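Local coordinates for Syntaxin1 (Monosiga brevicollis, PDB 2XHE), which probably acts as a SNAP receptor (SNARE) protein, pairing with other SNAREs in membrane fusion, as its syntaxin relatives do, at residues K146-K149 / V150-Y154; N155-Q158 / A159-R163. All coordinates share one frame; numbering follows the deposited sequence.

In the fold
From the N terminus the chain runs through helices 44-72 and 80-116 before reaching helix 131-171, which with them forms the antiparallel three-helix Habc bundle of the syntaxins. Both contacts lie on this third helix and join successive turns, so neither closes a loop. They follow in series without nesting or crossing: contact 1 ends at Tyr-154 and contact 2 begins at Asn-155, their centres about 14 Å apart. Arg-153 of the first packs near Glu-160 of the second. Along both, one side of the helix meets helix 44-72 and another meets helix 214-237, from the SNARE-homology part, an arrangement consistent with the closed form of syntaxin. Contact 1 also meets helix 80-116.

Contact 1 of 2, residues K146-K149 / V150-Y154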
ATOM      1  N   LYS B 146      12.838  14.085   4.651  1.00 62.26           N
ATOM      2  CA  LYS B 146      12.730  14.385   6.085  1.00 67.66           C
ATOM      3  C   LYS B 146      12.990  15.873   6.333  1.00 73.63           C
ATOM      4  O   LYS B 146      12.257  16.512   7.082  1.00 81.02           O
ATOM      5  CB  LYS B 146      13.666  13.501   6.923  1.00 76.41           C
ATOM      6  CG  LYS B 146      13.455  13.576   8.440  1.00105.03           C
ATOM      7  CD  LYS B 146      12.089  13.040   8.879  1.00128.55           C
ATOM      8  CE  LYS B 146      11.087  14.167   9.169  1.00137.26           C
ATOM      9  NZ  LYS B 146       9.692  13.669   9.407  1.00141.30           N
ATOM     10  N   PHE B 147      14.005  16.423   5.667  1.00 67.27           N
ATOM     11  CA  PHE B 147      14.332  17.843   5.784  1.00 70.94           C
ATOM     12  C   PHE B 147      13.236  18.826   5.317  1.00 78.26           C
ATOM     13  O   PHE B 147      12.857  19.726   6.072  1.00 77.96           O
ATOM     14  CB  PHE B 147      15.671  18.162   5.106  1.00 68.31           C
ATOM     15  CG  PHE B 147      16.118  19.577   5.310  1.00 72.00           C
ATOM     16  CD1 PHE B 147      16.145  20.128   6.580  1.00 77.62           C
ATOM     17  CD2 PHE B 147      16.498  20.364   4.241  1.00 67.89           C
ATOM     18  CE1 PHE B 147      16.543  21.436   6.774  1.00 73.21           C
ATOM     19  CE2 PHE B 147      16.900  21.673   4.432  1.00 61.63           C
ATOM     20  CZ  PHE B 147      16.916  22.208   5.693  1.00 69.33           C
ATOM     21  N   VAL B 148      12.743  18.664   4.086  1.00 78.51           N
ATOM     22  CA  VAL B 148      11.687  19.529   3.540  1.00 73.05           C
ATOM     23  C   VAL B 148      10.433  19.477   4.423  1.00 78.06           C
ATOM     24  O   VAL B 148       9.756  20.493   4.628  1.00 77.77           O
ATOM     25  CB  VAL B 148      11.337  19.164   2.048  1.00 63.37           C
ATOM     26  CG1 VAL B 148      10.059  19.879   1.552  1.00 57.05           C
ATOM     27  CG2 VAL B 148      12.502  19.483   1.111  1.00 61.32           C
ATOM     28  N   LYS B 149      10.140  18.295   4.961  1.00 73.27           N
ATOM     29  CA  LYS B 149       8.965  18.119   5.809  1.00 73.41           C
ATOM     30  C   LYS B 149       9.105  18.834   7.146  1.00 82.73           C
ATOM     31  O   LYS B 149       8.139  19.401   7.635  1.00 91.29           O
ATOM     32  CB  LYS B 149       8.651  16.633   6.017  1.00 84.36           C
ATOM     33  CG  LYS B 149       7.475  16.361   6.950  1.00101.54           C
ATOM     34  CD  LYS B 149       7.312  14.862   7.242  1.00116.59           C
ATOM     35  CE  LYS B 149       6.774  14.080   6.029  1.00122.32           C
ATOM     36  NZ  LYS B 149       7.801  13.723   4.998  1.00118.14           N
ATOM     37  N   VAL B 150      10.304  18.809   7.732  1.00 92.00           N
ATOM     38  CA  VAL B 150      10.562  19.510   8.995  1.00 92.05           C
ATOM     39  C   VAL B 150      10.512  21.001   8.773  1.00 79.27           C
ATOM     40  O   VAL B 150       9.900  21.731   9.547  1.00 81.55           O
ATOM     41  CB  VAL B 150      11.941  19.166   9.644  1.00 75.73           C
ATOM     42  CG1 VAL B 150      12.134  19.977  10.902  1.00 78.28           C
ATOM     43  CG2 VAL B 150      12.020  17.702  10.008  1.00 84.17           C
ATOM     44  N   MET B 151      11.160  21.452   7.712  1.00 73.92           N
ATOM     45  CA  MET B 151      11.196  22.878   7.432  1.00 78.12           C
ATOM     46  C   MET B 151       9.816  23.400   7.095  1.00 84.48           C
ATOM     47  O   MET B 151       9.523  24.576   7.273  1.00 91.51           O
ATOM     48  CB  MET B 151      12.183  23.194   6.311  1.00 70.80           C
ATOM     49  CG  MET B 151      13.625  22.917   6.711  1.00 79.70           C
ATOM     50  SD  MET B 151      14.041  23.541   8.370  1.00100.54           S
ATOM     51  CE  MET B 151      14.560  25.213   7.976  1.00 66.65           C
ATOM     52  N   THR B 152       8.962  22.518   6.608  1.00 83.16           N
ATOM     53  CA  THR B 152       7.623  22.928   6.246  1.00 87.10           C
ATOM     54  C   THR B 152       6.863  23.221   7.519  1.00 87.82           C
ATOM     55  O   THR B 152       5.999  24.094   7.546  1.00 88.56           O
ATOM     56  CB  THR B 152       6.911  21.855   5.411  1.00 87.17           C
ATOM     57  OG1 THR B 152       7.567  21.747   4.143  1.00 93.59           O
ATOM     58  CG2 THR B 152       5.455  22.226   5.185  1.00 80.76           C
ATOM     59  N   ARG B 153       7.196  22.493   8.579  1.00 89.07           N
ATOM     60  CA  ARG B 153       6.584  22.742   9.878  1.00 91.15           C
ATOM     61  C   ARG B 153       7.003  24.130  10.345  1.00 92.71           C
ATOM     62  O   ARG B 153       6.183  24.899  10.840  1.00 90.65           O
ATOM     63  CB  ARG B 153       6.980  21.669  10.891  1.00 90.46           C
ATOM     64  CG  ARG B 153       6.427  21.899  12.284  1.00107.25           C
ATOM     65  CD  ARG B 153       4.944  22.244  12.252  1.00120.08           C
ATOM     66  NE  ARG B 153       4.420  22.510  13.592  1.00128.25           N
ATOM     67  CZ  ARG B 153       3.343  23.250  13.849  1.00128.53           C
ATOM     68  NH1 ARG B 153       2.664  23.814  12.854  1.00125.86           N
ATOM     69  NH2 ARG B 153       2.947  23.432  15.103  1.00127.50           N
ATOM     70  N   TYR B 154       8.280  24.448  10.150  1.00 94.06           N
ATOM     71  CA  TYR B 154       8.821  25.770  10.456  1.00 95.12           C
ATOM     72  C   TYR B 154       8.114  26.845   9.629  1.00 95.70           C
ATOM     73  O   TYR B 154       7.537  27.781  10.174  1.00 93.66           O
ATOM     74  CB  TYR B 154      10.328  25.787  10.187  1.00 91.47           C
ATOM     75  CG  TYR B 154      11.061  27.036  10.635  1.00 88.49           C
ATOM     76  CD1 TYR B 154      10.944  27.513  11.934  1.00 89.13           C
ATOM     77  CD2 TYR B 154      11.907  27.714   9.763  1.00 92.84           C
ATOM     78  CE1 TYR B 154      11.635  28.654  12.346  1.00 96.12           C
ATOM     79  CE2 TYR B 154      12.603  28.851  10.164  1.00 98.45           C
ATOM     80  CZ  TYR B 154      12.465  29.318  11.456  1.00100.06           C
ATOM     81  OH  TYR B 154      13.155  30.449  11.848  1.00 94.09           O
TER
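The carbonyl oxygen Val-148 O takes two donors from one residue: the hydroxyl Thr-152 OG1 at 2.6 Å and, in a weaker bond, the amide Thr-152 N at 2.9 Å. This is the familiar i to i+4 threonine bond of an alpha helix, here in the third helix of the syntaxin Habc bundle. Thr-152 keeps OG1 beside its own backbone N (chi1 -67°), and that rotamer turns the hydroxyl back over the preceding turn, where it approaches Val-148 O tilted 32° from the carbonyl plane. Side chain and backbone of one residue thus satisfy the same carbonyl.

Two further pairs repeat the four-residue spacing around the helix. Met-151 N bonds to Phe-147 O at 2.9 Å, nearly linear at the hydrogen, and Val-150 N reaches Lys-146 O at 3.1 Å. The bent chain of Lys-146 brings its CE methylene slantwise across Val-150 CG2, 3.8 Å away, while Val-150 itself faces Ile-57 and Ile-64 of helix 44-72. Phe-147 packs against Ile-104 of helix 80-116, and Met-151 against Met-232 of helix 214-237. Met-151 itself folds over one face of the Phe-147 ring, led by CG near CE1 and CZ. The outcome is a Met-aromatic contact of oblique geometry, with Met-151 SD 4.6 Å from the centroid of the Phe-147 ring.

Contact 2 of 2, residues N155-Q158 / A159-R163; sequences NDVQ and AENKR
Val-157 and Asn-161, one helical turn apart, lie side by side and point the same way. With CG2 anti to the backbone N and CG1 set between N and the carbonyl carbon (chi1 52°), Val-157 presents the former branch along the helix toward its neighbour. Asn-161 answers with its CB, 3.3 Å from Val-157 O, and the same oxygen accepts Asn-161 N at 3.1 Å. Within the Habc bundle of the syntaxins the two side chains pack on helix 44-72, Val-157 on Ile-64 and Asn-161 on His-71 and Thr-72.

A second pair, Gln-158 and Lys-162, is arranged quite differently. Here the backbone makes the link: Lys-162 N donates to Gln-158 O at 2.8 Å, and Lys-162 CB rests on that oxygen at 3.4 Å. Beyond this point the side chains part company. The bend of Gln-158 at chi2 sets its buried amide between two helices, where it is satisfied at both ends, NE2 by His-71 and OE1 by Ser-225. Lys-162 stays extended, carrying NZ to a salt bridge with Glu-223. Elsewhere on the helix, Ala-159 N bonds to Asn-155 O at 3.2 Å, and the small Ala-159 CB sits 3.6 Å from that carbonyl oxygen; Ala-159 also packs on the backbone of a partner protein's chain. Asp-156 and Glu-160 share another side of the helix; their carboxylates are not in contact, Asp-156 OD2 lying 6.4 Å from Glu-160 OE2.

In the bundle, Val-157 and Asn-161 look toward helix 44-72, whereas Asn-155 and Lys-162 meet helix 214-237. Gln-158 spans the two, touching Val-67 of helix 44-72 and Leu-222 of helix 214-237.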
ATOM      1  N   ASN B 155       8.158  26.702   8.310  1.00 98.77           N
ATOM      2  CA  ASN B 155       7.482  27.635   7.416  1.00 94.41           C
ATOM      3  C   ASN B 155       6.037  27.881   7.840  1.00 96.63           C
ATOM      4  O   ASN B 155       5.520  28.991   7.694  1.00 92.37           O
ATOM      5  CB  ASN B 155       7.539  27.124   5.971  1.00 87.72           C
ATOM      6  CG  ASN B 155       6.851  28.056   4.989  1.00 87.83           C
ATOM      7  OD1 ASN B 155       5.636  27.968   4.778  1.00 95.52           O
ATOM      8  ND2 ASN B 155       7.631  28.937   4.357  1.00 84.57           N
ATOM      9  N   ASP B 156       5.391  26.848   8.376  1.00 99.87           N
ATOM     10  CA  ASP B 156       3.986  26.953   8.752  1.00104.53           C
ATOM     11  C   ASP B 156       3.778  27.755  10.028  1.00116.74           C
ATOM     12  O   ASP B 156       2.849  28.553  10.099  1.00121.35           O
ATOM     13  CB  ASP B 156       3.334  25.574   8.863  1.00111.52           C
ATOM     14  CG  ASP B 156       2.682  25.128   7.558  1.00125.81           C
ATOM     15  OD1 ASP B 156       2.616  25.938   6.602  1.00121.11           O
ATOM     16  OD2 ASP B 156       2.228  23.966   7.489  1.00135.94           O
ATOM     17  N   VAL B 157       4.644  27.556  11.023  1.00118.24           N
ATOM     18  CA  VAL B 157       4.554  28.300  12.285  1.00110.30           C
ATOM     19  C   VAL B 157       4.963  29.769  12.124  1.00111.27           C
ATOM     20  O   VAL B 157       4.449  30.638  12.828  1.00114.76           O
ATOM     21  CB  VAL B 157       5.356  27.620  13.431  1.00108.04           C
ATOM     22  CG1 VAL B 157       6.776  27.347  13.002  1.00114.19           C
ATOM     23  CG2 VAL B 157       5.338  28.473  14.696  1.00110.49           C
ATOM     24  N   GLN B 158       5.870  30.048  11.189  1.00109.88           N
ATOM     25  CA  GLN B 158       6.253  31.431  10.884  1.00107.85           C
ATOM     26  C   GLN B 158       5.113  32.222  10.239  1.00108.61           C
ATOM     27  O   GLN B 158       4.671  33.237  10.775  1.00118.88           O
ATOM     28  CB  GLN B 158       7.510  31.485  10.006  1.00 99.58           C
ATOM     29  CG  GLN B 158       8.792  31.025  10.711  1.00100.71           C
ATOM     30  CD  GLN B 158       9.200  31.918  11.890  1.00 99.33           C
ATOM     31  OE1 GLN B 158      10.104  32.744  11.776  1.00 99.10           O
ATOM     32  NE2 GLN B 158       8.540  31.736  13.026  1.00 93.17           N
ATOM     33  N   ALA B 159       4.638  31.762   9.092  1.00106.85           N
ATOM     34  CA  ALA B 159       3.503  32.403   8.436  1.00108.65           C
ATOM     35  C   ALA B 159       2.247  32.395   9.309  1.00114.35           C
ATOM     36  O   ALA B 159       1.482  33.354   9.304  1.00112.93           O
ATOM     37  CB  ALA B 159       3.225  31.741   7.107  1.00100.71           C
ATOM     38  N   GLU B 160       2.043  31.307  10.049  1.00125.27           N
ATOM     39  CA  GLU B 160       0.917  31.188  10.977  1.00136.06           C
ATOM     40  C   GLU B 160       0.928  32.321  11.992  1.00137.86           C
ATOM     41  O   GLU B 160      -0.109  32.927  12.268  1.00138.41           O
ATOM     42  CB  GLU B 160       0.968  29.840  11.705  1.00148.99           C
ATOM     43  CG  GLU B 160      -0.071  29.636  12.804  1.00161.59           C
ATOM     44  CD  GLU B 160      -0.042  28.218  13.384  1.00174.58           C
ATOM     45  OE1 GLU B 160      -0.391  28.049  14.572  1.00177.62           O
ATOM     46  OE2 GLU B 160       0.334  27.270  12.655  1.00178.14           O
ATOM     47  N   ASN B 161       2.109  32.598  12.542  1.00137.27           N
ATOM     48  CA  ASN B 161       2.275  33.661  13.529  1.00136.49           C
ATOM     49  C   ASN B 161       2.309  35.058  12.905  1.00134.85           C
ATOM     50  O   ASN B 161       1.831  36.012  13.510  1.00138.20           O
ATOM     51  CB  ASN B 161       3.518  33.425  14.405  1.00131.84           C
ATOM     52  CG  ASN B 161       3.206  32.634  15.676  1.00127.20           C
ATOM     53  OD1 ASN B 161       3.818  31.599  15.946  1.00131.73           O
ATOM     54  ND2 ASN B 161       2.254  33.123  16.461  1.00117.89           N
ATOM     55  N   LYS B 162       2.860  35.174  11.697  1.00125.18           N
ATOM     56  CA  LYS B 162       2.948  36.470  11.025  1.00121.67           C
ATOM     57  C   LYS B 162       1.575  37.001  10.614  1.00126.69           C
ATOM     58  O   LYS B 162       1.374  38.212  10.494  1.00122.21           O
ATOM     59  CB  LYS B 162       3.859  36.394   9.802  1.00117.56           C
ATOM     60  CG  LYS B 162       3.869  37.666   8.970  1.00114.07           C
ATOM     61  CD  LYS B 162       4.144  37.349   7.518  1.00119.23           C
ATOM     62  CE  LYS B 162       3.517  38.375   6.592  1.00125.44           C
ATOM     63  NZ  LYS B 162       3.306  37.801   5.228  1.00128.63           N
ATOM     64  N   ARG B 163       0.638  36.085  10.390  1.00136.70           N
ATOM     65  CA  ARG B 163      -0.724  36.453  10.025  1.00142.46           C
ATOM     66  C   ARG B 163      -1.462  37.038  11.229  1.00148.85           C
ATOM     67  O   ARG B 163      -2.188  38.023  11.099  1.00152.04           O
ATOM     68  CB  ARG B 163      -1.471  35.244   9.450  1.00141.63           C
ATOM     69  CG  ARG B 163      -2.951  35.470   9.173  1.00145.19           C
ATOM     70  CD  ARG B 163      -3.512  34.427   8.199  1.00151.70           C
ATOM     71  NE  ARG B 163      -2.884  33.113   8.348  1.00152.25           N
ATOM     72  CZ  ARG B 163      -3.136  32.265   9.341  1.00152.12           C
ATOM     73  NH1 ARG B 163      -3.999  32.588  10.297  1.00156.18           N
ATOM     74  NH2 ARG B 163      -2.514  31.095   9.385  1.00144.35           N
TER